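Local coordinates for protein alpha-L-arabinosidase (Xanthomonas axonopodis pv. citri, PDB 6D25) that probably hydrolyses alpha-L-arabinofuranosyl side chains of arabinoxylans, coping with di-substituted internal xylose units, as a trimeric arabinofuranosidase of family GH51, at residues V458-I472 against A491-V505. Sequence-based numbering, arbitrary orientation.
Sequences VQVEGLPLRAVEGQI and APVAFKGARVQGKTV
Lys503 reaches from the type II' turn Gln501–Thr504 across the strand end at Val460 and Glu461. Its CB lies 3.7 Å from Val460 O; a bend at chi3 (54°) brings CE back beside the same oxygen and within 3.7 Å of Gln459 NE2, and NZ ends in a salt bridge with Glu461 OE1 (3.2 Å), met on the syn side but 24° out of the carboxylate plane. Gln459 NE2 donates to the other oxygen, Glu461 OE2, almost in its own amide plane, so both carboxylate oxygens are gripped. In the strand pair itself, Val460 N donates a hydrogen bond to Lys503 O, and Val458 and Val505 exchange two more. At the far end Ile472 pairs with Val493 and Gln471 with Ala494 in a second antiparallel ladder, its register shifted by two, continued by Phe495 N donating to Gly470 O. Between the ladders Leu465 CB meets Val500 CG1 at 3.5 Å, Val468 CG1 touches Ala498 CB, and a water lies within hydrogen-bonding distance of Val468 O and Ala498 O. Phe495 packs CD1 obliquely against Ile472 CB (3.9 Å) and also touches Val507 and Leu517 of neighbouring strands. Two ladders thus flank a middle joined by apolar side chains and water in the C-terminal beta domain, with the charged cluster, probably solvent-screened, at the turn end.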
loop_
_atom_site.group_PDB
_atom_site.type_symbol
_atom_site.label_atom_id
_atom_site.label_comp_id
_atom_site.label_asym_id
_atom_site.label_seq_id
_atom_site.Cartn_x
_atom_site.Cartn_y
_atom_site.Cartn_z
ATOM N N VAL A 458 43.546 -37.920 -1.001
ATOM C CA VAL A 458 43.210 -36.942 -2.042
ATOM C C VAL A 458 44.374 -36.855 -3.036
ATOM O O VAL A 458 45.496 -36.455 -2.685
ATOM C CB VAL A 458 42.937 -35.560 -1.441
ATOM C CG1 VAL A 458 42.561 -34.568 -2.521
ATOM C CG2 VAL A 458 41.891 -35.614 -0.342
ATOM N N GLN A 459 44.052 -37.206 -4.270
ATOM C CA GLN A 459 44.933 -37.030 -5.424
ATOM C C GLN A 459 44.872 -35.541 -5.840
ATOM O O GLN A 459 43.802 -35.036 -6.152
ATOM C CB GLN A 459 44.427 -37.966 -6.520
ATOM C CG GLN A 459 45.153 -37.840 -7.846
ATOM C CD GLN A 459 46.475 -38.569 -7.839
ATOM O OE1 GLN A 459 46.732 -39.450 -7.007
ATOM N NE2 GLN A 459 47.310 -38.186 -8.786
ATOM N N VAL A 460 46.014 -34.865 -5.854
ATOM C CA VAL A 460 46.078 -33.442 -6.150
ATOM C C VAL A 460 46.638 -33.272 -7.566
ATOM O O VAL A 460 47.730 -33.718 -7.840
ATOM C CB VAL A 460 46.925 -32.674 -5.121
ATOM C CG1 VAL A 460 47.041 -31.183 -5.479
ATOM C CG2 VAL A 460 46.390 -32.854 -3.714
ATOM N N GLU A 461 45.883 -32.613 -8.438
ATOM C CA GLU A 461 46.333 -32.267 -9.786
ATOM C C GLU A 461 46.650 -30.766 -9.850
ATOM O O GLU A 461 45.886 -29.959 -9.305
ATOM C CB GLU A 461 45.247 -32.604 -10.802
ATOM C CG GLU A 461 44.912 -34.090 -10.870
ATOM C CD GLU A 461 46.058 -35.014 -11.286
ATOM O OE1 GLU A 461 46.974 -34.528 -11.989
ATOM O OE2 GLU A 461 46.054 -36.194 -10.862
ATOM N N GLY A 462 47.761 -30.424 -10.508
ATOM C CA GLY A 462 48.084 -29.056 -10.839
ATOM C C GLY A 462 48.825 -28.318 -9.738
ATOM O O GLY A 462 48.870 -27.090 -9.733
ATOM N N LEU A 463 49.440 -29.037 -8.808
ATOM C CA LEU A 463 50.201 -28.404 -7.736
ATOM C C LEU A 463 51.243 -29.385 -7.215
ATOM O O LEU A 463 50.873 -30.392 -6.634
ATOM C CB LEU A 463 49.280 -28.016 -6.584
ATOM C CG LEU A 463 49.974 -27.408 -5.370
ATOM C CD1 LEU A 463 50.549 -26.042 -5.705
ATOM C CD2 LEU A 463 49.021 -27.304 -4.202
ATOM N N PRO A 464 52.535 -29.080 -7.413
ATOM C CA PRO A 464 53.567 -29.894 -6.751
ATOM C C PRO A 464 53.437 -29.773 -5.226
ATOM O O PRO A 464 53.298 -28.671 -4.733
ATOM C CB PRO A 464 54.903 -29.320 -7.253
ATOM C CG PRO A 464 54.547 -28.392 -8.419
ATOM C CD PRO A 464 53.113 -27.972 -8.201
ATOM N N LEU A 465 53.427 -30.886 -4.495
ATOM C CA LEU A 465 53.209 -30.863 -3.046
ATOM C C LEU A 465 54.532 -30.914 -2.304
ATOM O O LEU A 465 55.376 -31.718 -2.640
ATOM C CB LEU A 465 52.383 -32.079 -2.655
ATOM C CG LEU A 465 50.968 -32.093 -3.248
ATOM C CD1 LEU A 465 50.208 -33.347 -2.833
ATOM C CD2 LEU A 465 50.155 -30.862 -2.823
ATOM N N ARG A 466 54.690 -30.049 -1.332
ATOM C CA ARG A 466 55.905 -30.011 -0.535
ATOM C C ARG A 466 55.563 -30.322 0.930
ATOM O O ARG A 466 56.181 -31.186 1.592
ATOM C CB ARG A 466 56.550 -28.638 -0.652
ATOM C CG ARG A 466 57.139 -28.319 -2.017
ATOM C CD ARG A 466 58.002 -27.060 -1.946
ATOM N NE ARG A 466 57.282 -25.800 -2.128
ATOM C CZ ARG A 466 56.992 -24.928 -1.161
ATOM N NH1 ARG A 466 57.030 -25.319 0.108
ATOM N NH2 ARG A 466 56.640 -23.689 -1.474
ATOM N N ALA A 467 54.541 -29.659 1.426
ATOM C CA ALA A 467 54.236 -29.752 2.835
ATOM C C ALA A 467 52.741 -29.487 3.051
ATOM O O ALA A 467 52.071 -28.912 2.181
ATOM C CB ALA A 467 55.108 -28.784 3.588
ATOM N N VAL A 468 52.267 -29.888 4.220
ATOM C CA VAL A 468 50.903 -29.595 4.612
ATOM C C VAL A 468 50.886 -29.319 6.117
ATOM O O VAL A 468 51.645 -29.970 6.900
ATOM C CB VAL A 468 49.965 -30.756 4.233
ATOM C CG1 VAL A 468 50.376 -32.108 4.830
ATOM C CG2 VAL A 468 48.526 -30.445 4.573
ATOM N N GLU A 469 50.087 -28.347 6.511
ATOM C CA GLU A 469 49.844 -28.122 7.910
ATOM C C GLU A 469 48.353 -27.871 8.069
ATOM O O GLU A 469 47.624 -27.689 7.090
ATOM C CB GLU A 469 50.710 -26.971 8.422
ATOM C CG GLU A 469 50.434 -25.664 7.738
ATOM C CD GLU A 469 51.257 -24.482 8.236
ATOM O OE1 GLU A 469 50.693 -23.381 8.364
ATOM O OE2 GLU A 469 52.442 -24.659 8.475
ATOM N N GLY A 470 47.876 -27.773 9.293
ATOM C CA GLY A 470 46.451 -27.557 9.429
ATOM C C GLY A 470 46.018 -27.396 10.856
ATOM O O GLY A 470 46.814 -27.510 11.785
ATOM N N GLN A 471 44.715 -27.154 10.983
ATOM C CA GLN A 471 44.058 -27.053 12.255
ATOM C C GLN A 471 42.854 -27.997 12.303
ATOM O O GLN A 471 42.262 -28.309 11.281
ATOM C CB GLN A 471 43.578 -25.607 12.441
ATOM C CG GLN A 471 44.700 -24.592 12.555
ATOM C CD GLN A 471 45.228 -24.449 13.964
ATOM O OE1 GLN A 471 44.528 -24.050 14.916
ATOM N NE2 GLN A 471 46.504 -24.748 14.113
ATOM N N ILE A 472 42.525 -28.437 13.508
ATOM C CA ILE A 472 41.405 -29.350 13.742
ATOM C C ILE A 472 40.511 -28.748 14.819
ATOM O O ILE A 472 40.993 -28.275 15.834
ATOM C CB ILE A 472 41.843 -30.780 14.121
ATOM C CG1 ILE A 472 40.618 -31.682 14.311
ATOM C CG2 ILE A 472 42.786 -30.810 15.334
ATOM C CD1 ILE A 472 40.944 -33.171 14.311
ATOM N N ALA A 491 37.742 -25.871 20.619
ATOM C CA ALA A 491 38.550 -24.782 20.027
ATOM C C ALA A 491 39.645 -25.399 19.173
ATOM O O ALA A 491 40.103 -26.490 19.467
ATOM C CB ALA A 491 39.157 -23.904 21.109
ATOM N N PRO A 492 40.066 -24.667 18.127
ATOM C CA PRO A 492 40.925 -25.267 17.146
ATOM C C PRO A 492 42.354 -25.395 17.687
ATOM O O PRO A 492 42.795 -24.533 18.416
ATOM C CB PRO A 492 40.832 -24.351 15.913
ATOM C CG PRO A 492 40.365 -23.039 16.445
ATOM C CD PRO A 492 39.633 -23.345 17.732
ATOM N N VAL A 493 43.030 -26.463 17.303
ATOM C CA VAL A 493 44.420 -26.692 17.650
ATOM C C VAL A 493 45.154 -27.209 16.410
ATOM O O VAL A 493 44.499 -27.609 15.416
ATOM C CB VAL A 493 44.530 -27.698 18.816
ATOM C CG1 VAL A 493 43.879 -27.174 20.080
ATOM C CG2 VAL A 493 44.024 -29.111 18.420
ATOM N N ALA A 494 46.479 -27.242 16.488
ATOM C CA ALA A 494 47.284 -27.763 15.385
ATOM C C ALA A 494 46.894 -29.213 15.077
ATOM O O ALA A 494 46.715 -30.018 15.977
ATOM C CB ALA A 494 48.765 -27.635 15.685
ATOM N N PHE A 495 46.734 -29.524 13.803
ATOM C CA PHE A 495 46.380 -30.852 13.348
ATOM C C PHE A 495 47.631 -31.521 12.775
ATOM O O PHE A 495 48.289 -30.959 11.897
ATOM C CB PHE A 495 45.322 -30.785 12.244
ATOM C CG PHE A 495 44.930 -32.118 11.644
ATOM C CD1 PHE A 495 44.423 -33.121 12.441
ATOM C CD2 PHE A 495 45.023 -32.345 10.273
ATOM C CE1 PHE A 495 44.031 -34.333 11.891
ATOM C CE2 PHE A 495 44.647 -33.566 9.722
ATOM C CZ PHE A 495 44.142 -34.553 10.536
ATOM N N LYS A 496 47.888 -32.741 13.214
ATOM C CA LYS A 496 49.126 -33.470 12.864
ATOM C C LYS A 496 48.826 -34.684 11.984
ATOM O O LYS A 496 49.738 -35.415 11.712
ATOM C CB LYS A 496 49.856 -33.849 14.165
ATOM C CG LYS A 496 50.505 -32.626 14.790
ATOM C CD LYS A 496 50.541 -32.591 16.318
ATOM C CE LYS A 496 50.634 -31.149 16.835
ATOM N NZ LYS A 496 49.948 -30.914 18.139
ATOM N N GLY A 497 47.590 -34.864 11.516
ATOM C CA GLY A 497 47.212 -36.110 10.860
ATOM C C GLY A 497 47.166 -36.046 9.329
ATOM O O GLY A 497 46.666 -36.961 8.694
ATOM N N ALA A 498 47.711 -34.984 8.713
ATOM C CA ALA A 498 47.853 -34.876 7.286
ATOM C C ALA A 498 49.327 -35.066 6.865
ATOM O O ALA A 498 50.233 -34.556 7.515
ATOM C CB ALA A 498 47.371 -33.530 6.832
ATOM N N ARG A 499 49.512 -35.735 5.726
ATOM C CA ARG A 499 50.828 -35.973 5.169
ATOM C C ARG A 499 50.720 -35.868 3.647
ATOM O O ARG A 499 49.658 -36.166 3.058
ATOM C CB ARG A 499 51.370 -37.362 5.520
ATOM C CG ARG A 499 50.536 -38.532 4.983
ATOM C CD ARG A 499 51.227 -39.883 4.851
ATOM N NE ARG A 499 50.537 -40.870 4.006
ATOM C CZ ARG A 499 50.740 -41.045 2.678
ATOM N NH1 ARG A 499 51.607 -40.293 2.018
ATOM N NH2 ARG A 499 50.061 -41.959 2.009
ATOM N N VAL A 500 51.855 -35.529 3.054
ATOM C CA VAL A 500 51.944 -35.443 1.631
ATOM C C VAL A 500 52.843 -36.578 1.147
ATOM O O VAL A 500 53.851 -36.832 1.749
ATOM C CB VAL A 500 52.514 -34.062 1.242
ATOM C CG1 VAL A 500 53.439 -34.103 0.029
ATOM C CG2 VAL A 500 51.406 -33.050 1.112
ATOM N N GLN A 501 52.474 -37.212 0.054
ATOM C CA GLN A 501 53.396 -38.115 -0.613
ATOM C C GLN A 501 53.096 -38.084 -2.095
ATOM O O GLN A 501 51.989 -38.419 -2.522
ATOM C CB GLN A 501 53.341 -39.553 -0.122
ATOM C CG GLN A 501 54.536 -40.345 -0.669
ATOM C CD GLN A 501 54.412 -40.822 -2.097
ATOM O OE1 GLN A 501 53.351 -41.307 -2.519
ATOM N NE2 GLN A 501 55.497 -40.683 -2.849
ATOM N N GLY A 502 54.094 -37.667 -2.876
ATOM C CA GLY A 502 53.928 -37.557 -4.293
ATOM C C GLY A 502 52.857 -36.542 -4.598
ATOM O O GLY A 502 52.959 -35.402 -4.161
ATOM N N LYS A 503 51.815 -36.968 -5.301
ATOM C CA LYS A 503 50.693 -36.113 -5.603
ATOM C C LYS A 503 49.506 -36.376 -4.649
ATOM O O LYS A 503 48.443 -35.931 -4.933
ATOM C CB LYS A 503 50.313 -36.308 -7.068
ATOM C CG LYS A 503 51.400 -35.811 -8.035
ATOM C CD LYS A 503 51.178 -36.182 -9.465
ATOM C CE LYS A 503 49.813 -35.755 -9.954
ATOM N NZ LYS A 503 49.544 -36.256 -11.320
ATOM N N THR A 504 49.708 -37.054 -3.528
ATOM C CA THR A 504 48.613 -37.428 -2.636
ATOM C C THR A 504 48.705 -36.652 -1.310
ATOM O O THR A 504 49.802 -36.550 -0.722
ATOM C CB THR A 504 48.660 -38.938 -2.359
ATOM O OG1 THR A 504 48.580 -39.595 -3.614
ATOM C CG2 THR A 504 47.547 -39.460 -1.479
ATOM N N VAL A 505 47.547 -36.152 -0.850
ATOM C CA VAL A 505 47.400 -35.741 0.527
ATOM C C VAL A 505 46.632 -36.836 1.286
ATOM O O VAL A 505 45.513 -37.179 0.926
ATOM C CB VAL A 505 46.684 -34.379 0.656
ATOM C CG1 VAL A 505 46.521 -33.971 2.104
ATOM C CG2 VAL A 505 47.460 -33.272 -0.040
HETATM O O HOH W 1 51.269 -31.963 8.919
HETATM O O HOH W 2 49.644 -28.692 11.544
HETATM O O HOH W 3 40.026 -29.071 18.415
#